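Local coordinates for protein MgGH51 (Meripilus giganteus, PDB 6ZPV) that probably hydrolyses terminal alpha-L-arabinofuranosyl residues from arabinose-containing polysaccharides, as a family GH51 alpha-L-arabinofuranosidase, at residues T131-N145 and L163-F177. Residues are numbered along the deposited sequence; the frame is centred on the assembly and turned at random. Where two conformers were deposited one is given.
Sequences TVGLQTNAGRVLAQN and LHPTASAPDVSNSFF. With NAG (2-acetamido-2-deoxy-beta-D-glucopyranose), chain E.
Phe177 lies flat over Gly133 in a beta sandwich, where strand 174-177 pairs antiparallel with strand 131-136; the pair illustrates how a glycine in one strand makes room for an aromatic ring from its neighbour. Because CG of Phe177 stands between its own backbone N and carbonyl carbon (chi1 71°), the ring swings back across the adjoining strand. Phe177 CB lies 3.9 Å from Gln135 OE1, which Arg93 holds, and CG is near that oxygen and Gly133 O; CD1 and CE1 lie near Gly133 N, CD2 and CE2 rest on the carbonyl carbon of Gly133, CE1 also meets Thr131 CG2 at the ring edge, and CZ ends above Gly133 CA and near Gln144 CB. Gly133 CA makes a CH-pi contact over the ring face, and any beta carbon there would run into the ring. Arg93 adds a cation-pi contact. With an alanine here instead of Phe177, the Gly133 backbone would probably lose its cover and Arg93 its aromatic partner. Beneath the sheet, Leu163 CD1 packs 3.7 Å from Gly133 CA, so the glycine is covered from the sandwich interior as well. Where the edge strand turns a corner, a classic beta bulge sets Leu142 and Ala143 opposite Leu134, both backbone N atoms donating to Leu134 O. At the turn, Ser175 OG donates to Asn137 OD1 at 2.7 Å, tilted 31° from the amide carbonyl plane.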
loop_
_atom_site.group_PDB
_atom_site.type_symbol
_atom_site.label_atom_id
_atom_site.label_comp_id
_atom_site.label_asym_id
_atom_site.label_seq_id
_atom_site.Cartn_x
_atom_site.Cartn_y
_atom_site.Cartn_z
ATOM N N THR A 131 -2.517 26.725 22.653
ATOM C CA THR A 131 -3.231 25.488 22.930
ATOM C C THR A 131 -3.350 24.695 21.628
ATOM O O THR A 131 -3.700 25.228 20.590
ATOM C CB THR A 131 -4.609 25.771 23.517
ATOM O OG1 THR A 131 -4.422 26.519 24.737
ATOM C CG2 THR A 131 -5.363 24.506 23.884
ATOM N N VAL A 132 -3.090 23.394 21.705
ATOM C CA VAL A 132 -3.380 22.465 20.610
ATOM C C VAL A 132 -4.362 21.410 21.135
ATOM O O VAL A 132 -4.433 21.153 22.363
ATOM C CB VAL A 132 -2.118 21.812 20.035
ATOM C CG1 VAL A 132 -1.117 22.854 19.633
ATOM C CG2 VAL A 132 -1.480 20.768 20.942
ATOM N N GLY A 133 -5.088 20.779 20.251
ATOM C CA GLY A 133 -6.040 19.765 20.704
ATOM C C GLY A 133 -6.836 19.151 19.623
ATOM O O GLY A 133 -6.565 19.282 18.419
ATOM N N LEU A 134 -7.812 18.343 20.077
ATOM C CA LEU A 134 -8.804 17.701 19.225
ATOM C C LEU A 134 -10.212 18.189 19.666
ATOM O O LEU A 134 -10.441 18.266 20.870
ATOM C CB LEU A 134 -8.689 16.180 19.344
ATOM C CG LEU A 134 -7.477 15.603 18.637
ATOM C CD1 LEU A 134 -7.116 14.228 19.236
ATOM C CD2 LEU A 134 -7.752 15.469 17.143
ATOM N N GLN A 135 -11.065 18.496 18.693
ATOM C CA GLN A 135 -12.438 18.925 18.965
ATOM C C GLN A 135 -13.369 18.150 18.050
ATOM O O GLN A 135 -13.006 17.778 16.943
ATOM C CB GLN A 135 -12.562 20.445 18.817
ATOM C CG GLN A 135 -12.329 20.942 17.397
ATOM C CD GLN A 135 -12.612 22.413 17.267
ATOM O OE1 GLN A 135 -12.084 23.218 18.000
ATOM N NE2 GLN A 135 -13.460 22.767 16.294
ATOM N N THR A 136 -14.622 18.015 18.516
ATOM C CA THR A 136 -15.661 17.675 17.559
ATOM C C THR A 136 -15.795 18.752 16.478
ATOM O O THR A 136 -15.449 19.939 16.770
ATOM C CB THR A 136 -17.007 17.415 18.216
ATOM O OG1 THR A 136 -17.491 18.672 18.722
ATOM C CG2 THR A 136 -16.904 16.385 19.332
ATOM N N ASN A 137 -16.328 18.406 15.293
ATOM C CA ASN A 137 -16.473 19.436 14.251
ATOM C C ASN A 137 -17.524 20.473 14.717
ATOM O O ASN A 137 -17.485 21.548 14.158
ATOM C CB ASN A 137 -16.731 18.838 12.870
ATOM C CG ASN A 137 -15.445 18.294 12.297
ATOM O OD1 ASN A 137 -14.367 18.452 12.879
ATOM N ND2 ASN A 137 -15.527 17.611 11.195
ATOM N N ALA A 138 -18.405 20.183 15.679
ATOM C CA ALA A 138 -19.342 21.205 16.246
ATOM C C ALA A 138 -18.656 22.222 17.177
ATOM O O ALA A 138 -19.263 23.174 17.568
ATOM C CB ALA A 138 -20.496 20.495 16.941
ATOM N N GLY A 139 -17.414 21.928 17.584
ATOM C CA GLY A 139 -16.538 22.817 18.352
ATOM C C GLY A 139 -16.337 22.438 19.811
ATOM O O GLY A 139 -15.893 23.300 20.585
ATOM N N ARG A 140 -16.622 21.210 20.207
ATOM C CA ARG A 140 -16.405 20.887 21.635
ATOM C C ARG A 140 -15.109 20.107 21.804
ATOM O O ARG A 140 -14.775 19.144 21.061
ATOM C CB ARG A 140 -17.535 20.097 22.301
ATOM C CG ARG A 140 -18.828 20.849 22.559
ATOM C CD ARG A 140 -18.775 21.830 23.783
ATOM N NE ARG A 140 -20.105 22.414 23.877
ATOM C CZ ARG A 140 -21.183 21.780 24.375
ATOM N NH1 ARG A 140 -22.367 22.331 24.218
ATOM N NH2 ARG A 140 -21.103 20.700 25.156
ATOM N N VAL A 141 -14.316 20.596 22.702
ATOM C CA VAL A 141 -12.946 20.081 22.940
ATOM C C VAL A 141 -13.021 18.687 23.547
ATOM O O VAL A 141 -13.673 18.522 24.559
ATOM C CB VAL A 141 -12.128 21.060 23.792
ATOM C CG1 VAL A 141 -10.744 20.502 24.163
ATOM C CG2 VAL A 141 -12.019 22.424 23.091
ATOM N N LEU A 142 -12.267 17.790 22.910
ATOM C CA LEU A 142 -12.127 16.411 23.407
ATOM C C LEU A 142 -10.778 16.143 24.059
ATOM O O LEU A 142 -10.630 15.182 24.814
ATOM C CB LEU A 142 -12.275 15.462 22.233
ATOM C CG LEU A 142 -13.631 15.519 21.569
ATOM C CD1 LEU A 142 -13.483 14.775 20.250
ATOM C CD2 LEU A 142 -14.726 14.967 22.424
ATOM N N ALA A 143 -9.759 16.916 23.725
ATOM C CA ALA A 143 -8.421 16.783 24.302
ATOM C C ALA A 143 -7.694 18.097 24.033
ATOM O O ALA A 143 -7.892 18.699 22.963
ATOM C CB ALA A 143 -7.576 15.663 23.677
ATOM N N GLN A 144 -6.838 18.537 24.954
ATOM C CA GLN A 144 -6.046 19.728 24.737
ATOM C C GLN A 144 -4.761 19.668 25.562
ATOM O O GLN A 144 -4.653 18.915 26.573
ATOM C CB GLN A 144 -6.835 21.002 25.049
ATOM C CG GLN A 144 -7.185 21.249 26.504
ATOM C CD GLN A 144 -7.831 22.630 26.543
ATOM O OE1 GLN A 144 -8.780 22.947 25.866
ATOM N NE2 GLN A 144 -7.182 23.545 27.219
ATOM N N ASN A 145 -3.826 20.502 25.175
ATOM C CA ASN A 145 -2.578 20.701 25.901
ATOM C C ASN A 145 -2.047 22.076 25.499
ATOM O O ASN A 145 -2.409 22.575 24.422
ATOM C CB ASN A 145 -1.569 19.588 25.596
ATOM C CG ASN A 145 -0.475 19.395 26.604
ATOM O OD1 ASN A 145 -0.233 20.270 27.461
ATOM N ND2 ASN A 145 0.233 18.267 26.462
ATOM N N LEU A 163 -1.441 14.611 23.475
ATOM C CA LEU A 163 -2.887 14.724 23.723
ATOM C C LEU A 163 -3.428 13.398 24.263
ATOM O O LEU A 163 -3.123 12.355 23.729
ATOM C CB LEU A 163 -3.625 15.123 22.458
ATOM C CG LEU A 163 -3.265 16.503 21.933
ATOM C CD1 LEU A 163 -3.922 16.729 20.563
ATOM C CD2 LEU A 163 -3.670 17.617 22.862
ATOM N N HIS A 164 -4.344 13.551 25.213
ATOM C CA HIS A 164 -5.072 12.478 25.915
ATOM C C HIS A 164 -6.524 12.897 25.889
ATOM O O HIS A 164 -6.923 13.807 26.614
ATOM C CB HIS A 164 -4.564 12.332 27.348
ATOM C CG HIS A 164 -3.094 12.100 27.394
ATOM N ND1 HIS A 164 -2.552 10.862 27.104
ATOM C CD2 HIS A 164 -2.050 12.940 27.606
ATOM C CE1 HIS A 164 -1.237 10.934 27.193
ATOM N NE2 HIS A 164 -0.900 12.201 27.478
ATOM N N PRO A 165 -7.338 12.374 24.964
ATOM C CA PRO A 165 -8.734 12.774 24.920
ATOM C C PRO A 165 -9.485 12.452 26.207
ATOM O O PRO A 165 -9.179 11.472 26.884
ATOM C CB PRO A 165 -9.320 12.002 23.733
ATOM C CG PRO A 165 -8.109 11.665 22.901
ATOM C CD PRO A 165 -7.006 11.407 23.917
ATOM N N THR A 166 -10.383 13.359 26.590
ATOM C CA THR A 166 -11.251 13.129 27.766
ATOM C C THR A 166 -12.255 12.007 27.432
ATOM O O THR A 166 -12.642 11.305 28.352
ATOM C CB THR A 166 -11.749 14.480 28.300
ATOM O OG1 THR A 166 -12.004 15.368 27.233
ATOM C CG2 THR A 166 -10.786 15.201 29.219
ATOM N N ALA A 167 -12.610 11.727 26.172
ATOM C CA ALA A 167 -13.629 10.686 25.885
ATOM C C ALA A 167 -13.418 10.076 24.505
ATOM O O ALA A 167 -13.138 10.997 23.692
ATOM C CB ALA A 167 -14.955 11.387 25.924
ATOM N N SER A 168 -13.655 8.753 24.174
ATOM C CA SER A 168 -13.699 8.614 22.700
ATOM C C SER A 168 -14.840 9.441 22.107
ATOM O O SER A 168 -15.923 9.586 22.704
ATOM C CB SER A 168 -13.855 7.188 22.388
ATOM O OG SER A 168 -12.774 6.440 22.878
ATOM N N ALA A 169 -14.645 9.952 20.885
ATOM C CA ALA A 169 -15.728 10.599 20.137
ATOM C C ALA A 169 -16.709 9.580 19.597
ATOM O O ALA A 169 -16.363 8.406 19.393
ATOM C CB ALA A 169 -15.154 11.391 18.991
ATOM N N PRO A 170 -17.959 10.020 19.336
ATOM C CA PRO A 170 -18.964 9.069 18.847
ATOM C C PRO A 170 -18.770 8.687 17.381
ATOM O O PRO A 170 -19.418 7.720 16.915
ATOM C CB PRO A 170 -20.294 9.818 19.026
ATOM C CG PRO A 170 -19.860 11.301 18.987
ATOM C CD PRO A 170 -18.501 11.340 19.673
ATOM N N ASP A 171 -18.023 9.499 16.622
ATOM C CA ASP A 171 -17.796 9.284 15.183
ATOM C C ASP A 171 -16.456 9.924 14.840
ATOM O O ASP A 171 -15.751 10.365 15.748
ATOM C CB ASP A 171 -19.009 9.750 14.368
ATOM C CG ASP A 171 -19.291 11.216 14.585
ATOM O OD1 ASP A 171 -18.316 12.003 14.662
ATOM O OD2 ASP A 171 -20.459 11.601 14.607
ATOM N N VAL A 172 -16.109 9.967 13.574
ATOM C CA VAL A 172 -14.810 10.539 13.130
ATOM C C VAL A 172 -14.933 12.001 12.699
ATOM O O VAL A 172 -13.924 12.538 12.210
ATOM C CB VAL A 172 -14.134 9.695 12.045
ATOM C CG1 VAL A 172 -13.882 8.277 12.542
ATOM C CG2 VAL A 172 -14.932 9.638 10.741
ATOM N N SER A 173 -16.054 12.682 12.961
ATOM C CA SER A 173 -16.242 14.076 12.519
ATOM C C SER A 173 -15.610 15.018 13.552
ATOM O O SER A 173 -16.327 15.759 14.227
ATOM C CB SER A 173 -17.708 14.334 12.249
ATOM O OG SER A 173 -18.178 13.567 11.129
ATOM N N ASN A 174 -14.292 14.943 13.650
ATOM C CA ASN A 174 -13.459 15.691 14.599
ATOM C C ASN A 174 -12.289 16.344 13.835
ATOM O O ASN A 174 -11.922 15.864 12.762
ATOM C CB ASN A 174 -12.899 14.756 15.666
ATOM C CG ASN A 174 -13.962 13.839 16.206
ATOM O OD1 ASN A 174 -14.936 14.351 16.805
ATOM N ND2 ASN A 174 -13.841 12.526 15.989
ATOM N N SER A 175 -11.719 17.374 14.446
ATOM C CA SER A 175 -10.604 18.134 13.867
ATOM C C SER A 175 -9.512 18.396 14.907
ATOM O O SER A 175 -9.790 18.484 16.124
ATOM C CB SER A 175 -11.079 19.430 13.309
ATOM O OG SER A 175 -11.899 19.268 12.168
ATOM N N PHE A 176 -8.289 18.497 14.410
ATOM C CA PHE A 176 -7.186 19.063 15.177
ATOM C C PHE A 176 -7.354 20.580 15.238
ATOM O O PHE A 176 -7.834 21.180 14.261
ATOM C CB PHE A 176 -5.894 18.718 14.472
ATOM C CG PHE A 176 -4.641 19.322 15.053
ATOM C CD1 PHE A 176 -4.162 18.883 16.291
ATOM C CD2 PHE A 176 -3.929 20.287 14.380
ATOM C CE1 PHE A 176 -3.023 19.410 16.863
ATOM C CE2 PHE A 176 -2.730 20.792 14.938
ATOM C CZ PHE A 176 -2.301 20.381 16.165
ATOM N N PHE A 177 -6.959 21.205 16.337
ATOM C CA PHE A 177 -7.028 22.667 16.444
ATOM C C PHE A 177 -5.758 23.214 17.086
ATOM O O PHE A 177 -5.062 22.535 17.881
ATOM C CB PHE A 177 -8.251 23.136 17.243
ATOM C CG PHE A 177 -8.252 22.885 18.724
ATOM C CD1 PHE A 177 -7.580 23.729 19.591
ATOM C CD2 PHE A 177 -8.946 21.810 19.251
ATOM C CE1 PHE A 177 -7.631 23.484 20.963
ATOM C CE2 PHE A 177 -9.009 21.596 20.613
ATOM C CZ PHE A 177 -8.337 22.465 21.496
HETATM C C1 NAG E . 1.328 17.917 27.316
HETATM C C2 NAG E . 0.938 16.751 28.230
HETATM C C3 NAG E . 2.171 16.280 29.036
HETATM C C4 NAG E . 3.345 16.025 28.099
HETATM C C5 NAG E . 3.613 17.258 27.224
HETATM C C6 NAG E . 4.749 17.074 26.250
HETATM C C7 NAG E . -1.417 16.791 28.847
HETATM C C8 NAG E . -2.432 17.407 29.808
HETATM N N2 NAG E . -0.112 17.098 29.116
HETATM O O3 NAG E . 1.806 15.099 29.710
HETATM O O4 NAG E . 4.541 15.756 28.894
HETATM O O5 NAG E . 2.407 17.552 26.518
HETATM O O6 NAG E . 4.415 15.961 25.439
HETATM O O7 NAG E . -1.777 16.128 27.859
HETATM O O HOH W 1 -12.966 16.273 10.228
HETATM O O HOH W 2 -4.249 16.022 26.734
HETATM O O HOH W 3 -6.973 16.612 27.077
#